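Local coordinates for ORF98 PTP-2 (PDB 6I28), which is a viral phosphatase of the dual-specificity family that probably removes phosphate from tyrosine and serine or threonine residues of its protein substrates, at residues A[119-122]-A[123-126]; A[129-132]-A[133-137]. All coordinates share one frame; numbering follows the deposited sequence.

Both contacts are local, and they follow one another in series along the chain, neither nesting nor crossing. Interaction 1 comes first: as helix 110-123 runs out, 119-122 meets 123-126 and the chain turns out of the helix. Asp126 then caps the start of helix 127-137 by bonding to the backbone N of Gln129. Interaction 2 lies within that second helix, where 129-132 faces 133-137 one turn on. The two meet side by side: Ile119 and Met120 pack on Ala130, Ile119 also reaches Val134, and the end of Ile125 lies near the first turn. Together they cover the end of helix 110-123, the short connection and helix 127-137, two successive helices packed on each other.

Interaction 1: A[119-122]-A[123-126]; sequences IMRT and NQID
The carbonyl oxygen of Ile119 is gripped twice by Asn123. Asn123 N bonds to Ile119 O at 3.0 Å, tilted from the carbonyl plane. Asn123 ND2 reaches Ile119 O at 3.1 Å, in the carbonyl plane and on a lone pair, with the oxygen lying flat in the plane of the side-chain amide. Asparagine is short enough to fold back in this way: CG stands anti to its own carbonyl carbon (chi1 -72°), which directs the amide back along the helix. Beyond it Gln124 takes a positive phi, and Ile125 N bonds to Met120 O at 3.0 Å, the 6→1 bond of a Schellman motif that ends helix 110-123. Gln124 is long and flexible enough to reach Arg121 O with NE2 (3.1 Å), almost straight and on a lone pair, because its chain bends at chi2 (-70°); its OE1 accepts a bond from the backbone N of Val167 on strand 162-167. Branched, apolar Ile125 turns CD1 to Ile119 CG2 at 4.1 Å, and its CG1 rests on the CA of Met120. CB and CG of Met120's unbranched chain run beside the carbonyl of Ile125, while its side chain packs on Tyr127 and Ala130 of the next helix.

Interaction 2: A[129-132]-A[133-137]; sequences QAFQ and YVYGK
Helix 127-137 carries this contact from one turn to the next, through four backbone bonds between residues four apart. Tyr133 N reaches Gln129 O, and Val134 N meets Ala130 O with a nearly straight N-H (175°). Tyr135 N gives the shortest of the set, 2.8 Å to Phe131 O, and Gly136 N bonds to Gln132 O at 2.9 Å. On one flank of the helix the side chains of Phe131 and Tyr135 lie side by side and point the same way. Both rings leave the backbone with CG anti to N. Phe131 CZ approaches Tyr135 CD2 at 3.7 Å, while Tyr135 CB sits over one face of the Phe131 ring toward its rim. The ring planes are inclined at 45° to each other, an oblique pair, and Phe131 also touches Val140. Large flat groups suit this outer flank, where each can cover part of the other. Further on, Lys137 NZ makes a weak 3.3 Å bond to Tyr133 OH and a second bond to Ile14 O. The inward flank carries Ala130, whose single methyl lets Ile116, Ile119 and Met120 close in, and Val134, which holds CG2 3.5 Å from Ala130 O while touching Ile119. The packing of Ala130 and Val134 against helix 110-123, the helix that follows the phosphate-binding P-loop, belongs to the helical layer of the dual-specificity phosphatase fold.

Interaction 1: A[119-122]-A[123-126]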
ATOM      1  N   ILE A 119       7.431   3.154  -1.103  1.00 18.13           N
ATOM      2  CA  ILE A 119       8.350   3.791  -2.040  1.00 21.21           C
ATOM      3  C   ILE A 119       9.253   4.814  -1.351  1.00 20.53           C
ATOM      4  O   ILE A 119      10.444   4.893  -1.658  1.00 18.40           O
ATOM      5  CB  ILE A 119       7.488   4.396  -3.182  1.00 22.29           C
ATOM      6  CG1 ILE A 119       6.872   3.251  -4.033  1.00 22.60           C
ATOM      7  CG2 ILE A 119       8.285   5.383  -4.053  1.00 24.93           C
ATOM      8  CD1 ILE A 119       5.998   3.722  -5.148  1.00 26.13           C
ATOM      9  N   MET A 120       8.704   5.593  -0.398  1.00 19.98           N
ATOM     10  CA  MET A 120       9.506   6.495   0.404  1.00 21.01           C
ATOM     11  C   MET A 120      10.635   5.770   1.102  1.00 19.92           C
ATOM     12  O   MET A 120      11.788   6.193   1.035  1.00 22.55           O
ATOM     13  CB  MET A 120       8.646   7.195   1.463  1.00 22.59           C
ATOM     14  CG  MET A 120       7.582   8.093   0.955  1.00 23.95           C
ATOM     15  SD  MET A 120       6.503   8.665   2.270  1.00 27.73           S
ATOM     16  CE  MET A 120       7.684   9.307   3.438  1.00 40.57           C
ATOM     17  N   ARG A 121      10.357   4.602   1.654  1.00 19.00           N
ATOM     18  CA  ARG A 121      11.345   3.986   2.503  1.00 18.72           C
ATOM     19  C   ARG A 121      12.351   3.128   1.733  1.00 21.23           C
ATOM     20  O   ARG A 121      13.540   3.100   2.079  1.00 21.41           O
ATOM     21  CB  ARG A 121      10.633   3.119   3.556  1.00 17.88           C
ATOM     22  CG  ARG A 121      11.589   2.382   4.470  1.00 19.89           C
ATOM     23  CD  ARG A 121      10.867   1.919   5.719  1.00 22.11           C
ATOM     24  NE  ARG A 121      11.553   0.849   6.438  1.00 22.34           N
ATOM     25  CZ  ARG A 121      11.121   0.327   7.596  1.00 23.44           C
ATOM     26  NH1 ARG A 121      10.038   0.791   8.182  1.00 21.40           N
ATOM     27  NH2 ARG A 121      11.783  -0.660   8.171  1.00 25.60           N
ATOM     28  N   THR A 122      11.921   2.454   0.678  1.00 21.91           N
ATOM     29  CA  THR A 122      12.863   1.699  -0.132  1.00 23.41           C
ATOM     30  C   THR A 122      13.743   2.620  -0.985  1.00 23.90           C
ATOM     31  O   THR A 122      14.889   2.273  -1.306  1.00 26.94           O
ATOM     32  CB  THR A 122      12.136   0.679  -1.037  1.00 23.38           C
ATOM     33  OG1 THR A 122      11.184   1.297  -1.927  1.00 22.30           O
ATOM     34  CG2 THR A 122      11.444  -0.453  -0.187  1.00 24.98           C
ATOM     35  N   ASN A 123      13.263   3.802  -1.314  1.00 22.91           N
ATOM     36  CA  ASN A 123      14.050   4.739  -2.114  1.00 25.64           C
ATOM     37  C   ASN A 123      14.677   5.837  -1.279  1.00 26.70           C
ATOM     38  O   ASN A 123      15.538   6.546  -1.783  1.00 27.07           O
ATOM     39  CB  ASN A 123      13.176   5.347  -3.206  1.00 27.84           C
ATOM     40  CG  ASN A 123      12.862   4.354  -4.299  1.00 32.62           C
ATOM     41  OD1 ASN A 123      13.665   4.130  -5.190  1.00 35.33           O
ATOM     42  ND2 ASN A 123      11.720   3.727  -4.210  1.00 33.52           N
ATOM     43  N   GLN A 124      14.310   5.948  -0.007  1.00 25.73           N
ATOM     44  CA  GLN A 124      14.749   7.022   0.865  1.00 27.31           C
ATOM     45  C   GLN A 124      14.490   8.359   0.182  1.00 28.99           C
ATOM     46  O   GLN A 124      15.412   9.137  -0.109  1.00 30.39           O
ATOM     47  CB  GLN A 124      16.215   6.865   1.259  1.00 26.73           C
ATOM     48  CG  GLN A 124      16.409   5.704   2.164  1.00 26.46           C
ATOM     49  CD  GLN A 124      15.827   5.959   3.530  1.00 26.86           C
ATOM     50  OE1 GLN A 124      16.213   6.897   4.216  1.00 26.85           O
ATOM     51  NE2 GLN A 124      14.912   5.095   3.946  1.00 26.70           N
ATOM     52  N   ILE A 125      13.212   8.602  -0.109  1.00 30.70           N
ATOM     53  CA  ILE A 125      12.755   9.855  -0.697  1.00 30.99           C
ATOM     54  C   ILE A 125      11.560  10.353   0.117  1.00 29.25           C
ATOM     55  O   ILE A 125      10.886   9.595   0.794  1.00 27.07           O
ATOM     56  CB  ILE A 125      12.376   9.731  -2.198  1.00 31.17           C
ATOM     57  CG1 ILE A 125      11.184   8.798  -2.426  1.00 31.25           C
ATOM     58  CG2 ILE A 125      13.528   9.182  -3.006  1.00 30.67           C
ATOM     59  CD1 ILE A 125      10.816   8.576  -3.943  1.00 32.66           C
ATOM     60  N   ASP A 126      11.293  11.658   0.048  1.00 31.19           N
ATOM     61  CA  ASP A 126      10.288  12.224   0.942  1.00 33.09           C
ATOM     62  C   ASP A 126       8.874  12.016   0.411  1.00 31.88           C
ATOM     63  O   ASP A 126       8.661  11.495  -0.689  1.00 30.67           O
ATOM     64  CB  ASP A 126      10.544  13.719   1.159  1.00 37.33           C
ATOM     65  CG  ASP A 126      10.359  14.529  -0.091  1.00 42.52           C
ATOM     66  OD1 ASP A 126       9.961  14.031  -1.164  1.00 44.18           O
ATOM     67  OD2 ASP A 126      10.628  15.714   0.004  1.00 45.30           O
TER

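Interaction 2: A[129-132]-A[133-137]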
ATOM      1  N   GLN A 129       7.881  13.661  -3.130  1.00 37.59           N
ATOM      2  CA  GLN A 129       8.469  12.956  -4.267  1.00 37.53           C
ATOM      3  C   GLN A 129       7.789  11.604  -4.501  1.00 35.40           C
ATOM      4  O   GLN A 129       7.482  11.232  -5.641  1.00 35.40           O
ATOM      5  CB  GLN A 129       9.962  12.745  -4.048  1.00 38.91           C
ATOM      6  CG  GLN A 129      10.696  12.426  -5.325  1.00 40.84           C
ATOM      7  CD  GLN A 129      12.184  12.321  -5.119  1.00 41.99           C
ATOM      8  OE1 GLN A 129      12.749  12.953  -4.228  1.00 43.26           O
ATOM      9  NE2 GLN A 129      12.829  11.496  -5.931  1.00 42.63           N
ATOM     10  N   ALA A 130       7.596  10.815  -3.442  1.00 33.17           N
ATOM     11  CA  ALA A 130       6.929   9.555  -3.652  1.00 31.83           C
ATOM     12  C   ALA A 130       5.483   9.743  -4.077  1.00 30.51           C
ATOM     13  O   ALA A 130       4.958   8.937  -4.855  1.00 31.49           O
ATOM     14  CB  ALA A 130       7.003   8.707  -2.381  1.00 30.98           C
ATOM     15  N   PHE A 131       4.793  10.741  -3.521  1.00 27.98           N
ATOM     16  CA  PHE A 131       3.400  10.939  -3.862  1.00 28.89           C
ATOM     17  C   PHE A 131       3.283  11.263  -5.344  1.00 30.03           C
ATOM     18  O   PHE A 131       2.464  10.694  -6.058  1.00 28.94           O
ATOM     19  CB  PHE A 131       2.788  12.035  -2.993  1.00 29.71           C
ATOM     20  CG  PHE A 131       1.510  12.598  -3.554  1.00 31.09           C
ATOM     21  CD1 PHE A 131       0.306  11.946  -3.461  1.00 31.99           C
ATOM     22  CD2 PHE A 131       1.533  13.823  -4.188  1.00 33.09           C
ATOM     23  CE1 PHE A 131      -0.852  12.502  -4.003  1.00 33.01           C
ATOM     24  CE2 PHE A 131       0.380  14.373  -4.740  1.00 34.24           C
ATOM     25  CZ  PHE A 131      -0.794  13.731  -4.662  1.00 34.62           C
ATOM     26  N   GLN A 132       4.089  12.208  -5.834  1.00 32.61           N
ATOM     27  CA  GLN A 132       4.011  12.516  -7.257  1.00 37.91           C
ATOM     28  C   GLN A 132       4.299  11.301  -8.132  1.00 37.75           C
ATOM     29  O   GLN A 132       3.621  11.107  -9.148  1.00 38.81           O
ATOM     30  CB  GLN A 132       4.944  13.684  -7.610  1.00 42.87           C
ATOM     31  CG  GLN A 132       4.626  14.989  -6.846  1.00 48.11           C
ATOM     32  CD  GLN A 132       3.360  15.725  -7.361  1.00 51.64           C
ATOM     33  OE1 GLN A 132       2.732  16.494  -6.629  1.00 53.42           O
ATOM     34  NE2 GLN A 132       2.983  15.461  -8.603  1.00 52.84           N
ATOM     35  N   TYR A 133       5.277  10.466  -7.773  1.00 37.48           N
ATOM     36  CA  TYR A 133       5.529   9.271  -8.579  1.00 37.74           C
ATOM     37  C   TYR A 133       4.271   8.403  -8.652  1.00 33.61           C
ATOM     38  O   TYR A 133       3.825   8.006  -9.741  1.00 34.63           O
ATOM     39  CB  TYR A 133       6.721   8.460  -8.034  1.00 42.19           C
ATOM     40  CG  TYR A 133       7.016   7.252  -8.917  1.00 46.43           C
ATOM     41  CD1 TYR A 133       7.863   7.351 -10.025  1.00 48.70           C
ATOM     42  CD2 TYR A 133       6.399   6.016  -8.672  1.00 49.67           C
ATOM     43  CE1 TYR A 133       8.107   6.261 -10.856  1.00 51.51           C
ATOM     44  CE2 TYR A 133       6.631   4.912  -9.500  1.00 52.19           C
ATOM     45  CZ  TYR A 133       7.489   5.039 -10.586  1.00 54.12           C
ATOM     46  OH  TYR A 133       7.710   3.936 -11.410  1.00 57.09           O
ATOM     47  N   VAL A 134       3.685   8.087  -7.495  1.00 29.55           N
ATOM     48  CA  VAL A 134       2.487   7.257  -7.496  1.00 28.61           C
ATOM     49  C   VAL A 134       1.338   7.936  -8.228  1.00 30.62           C
ATOM     50  O   VAL A 134       0.586   7.285  -8.954  1.00 31.01           O
ATOM     51  CB  VAL A 134       2.073   6.856  -6.062  1.00 26.48           C
ATOM     52  CG1 VAL A 134       0.705   6.263  -6.138  1.00 24.95           C
ATOM     53  CG2 VAL A 134       3.148   6.001  -5.455  1.00 25.68           C
ATOM     54  N   TYR A 135       1.179   9.262  -8.051  1.00 33.68           N
ATOM     55  CA  TYR A 135       0.042   9.977  -8.603  1.00 37.50           C
ATOM     56  C   TYR A 135       0.126  10.040 -10.119  1.00 38.55           C
ATOM     57  O   TYR A 135      -0.900  10.049 -10.802  1.00 39.84           O
ATOM     58  CB  TYR A 135      -0.013  11.408  -8.058  1.00 38.91           C
ATOM     59  CG  TYR A 135      -1.280  12.169  -8.421  1.00 41.74           C
ATOM     60  CD1 TYR A 135      -1.365  12.898  -9.611  1.00 44.06           C
ATOM     61  CD2 TYR A 135      -2.373  12.188  -7.569  1.00 43.37           C
ATOM     62  CE1 TYR A 135      -2.524  13.603  -9.935  1.00 46.54           C
ATOM     63  CE2 TYR A 135      -3.532  12.894  -7.884  1.00 45.76           C
ATOM     64  CZ  TYR A 135      -3.600  13.587  -9.066  1.00 46.87           C
ATOM     65  OH  TYR A 135      -4.740  14.275  -9.380  1.00 48.79           O
ATOM     66  N   GLY A 136       1.342  10.029 -10.652  1.00 39.35           N
ATOM     67  CA  GLY A 136       1.522   9.914 -12.081  1.00 39.78           C
ATOM     68  C   GLY A 136       0.992   8.635 -12.689  1.00 40.59           C
ATOM     69  O   GLY A 136       0.714   8.615 -13.892  1.00 42.54           O
ATOM     70  N   LYS A 137       0.865   7.552 -11.906  1.00 40.99           N
ATOM     71  CA  LYS A 137       0.297   6.313 -12.432  1.00 41.73           C
ATOM     72  C   LYS A 137      -1.169   6.112 -12.051  1.00 40.47           C
ATOM     73  O   LYS A 137      -1.919   5.491 -12.813  1.00 40.67           O
ATOM     74  CB  LYS A 137       1.100   5.088 -11.960  1.00 46.13           C
ATOM     75  CG  LYS A 137       2.631   5.225 -12.071  1.00 48.78           C
ATOM     76  CD  LYS A 137       3.215   4.563 -13.364  1.00 54.65           C
ATOM     77  CE  LYS A 137       4.760   4.470 -13.322  1.00 57.19           C
ATOM     78  NZ  LYS A 137       5.236   3.053 -13.486  1.00 57.35           N
TER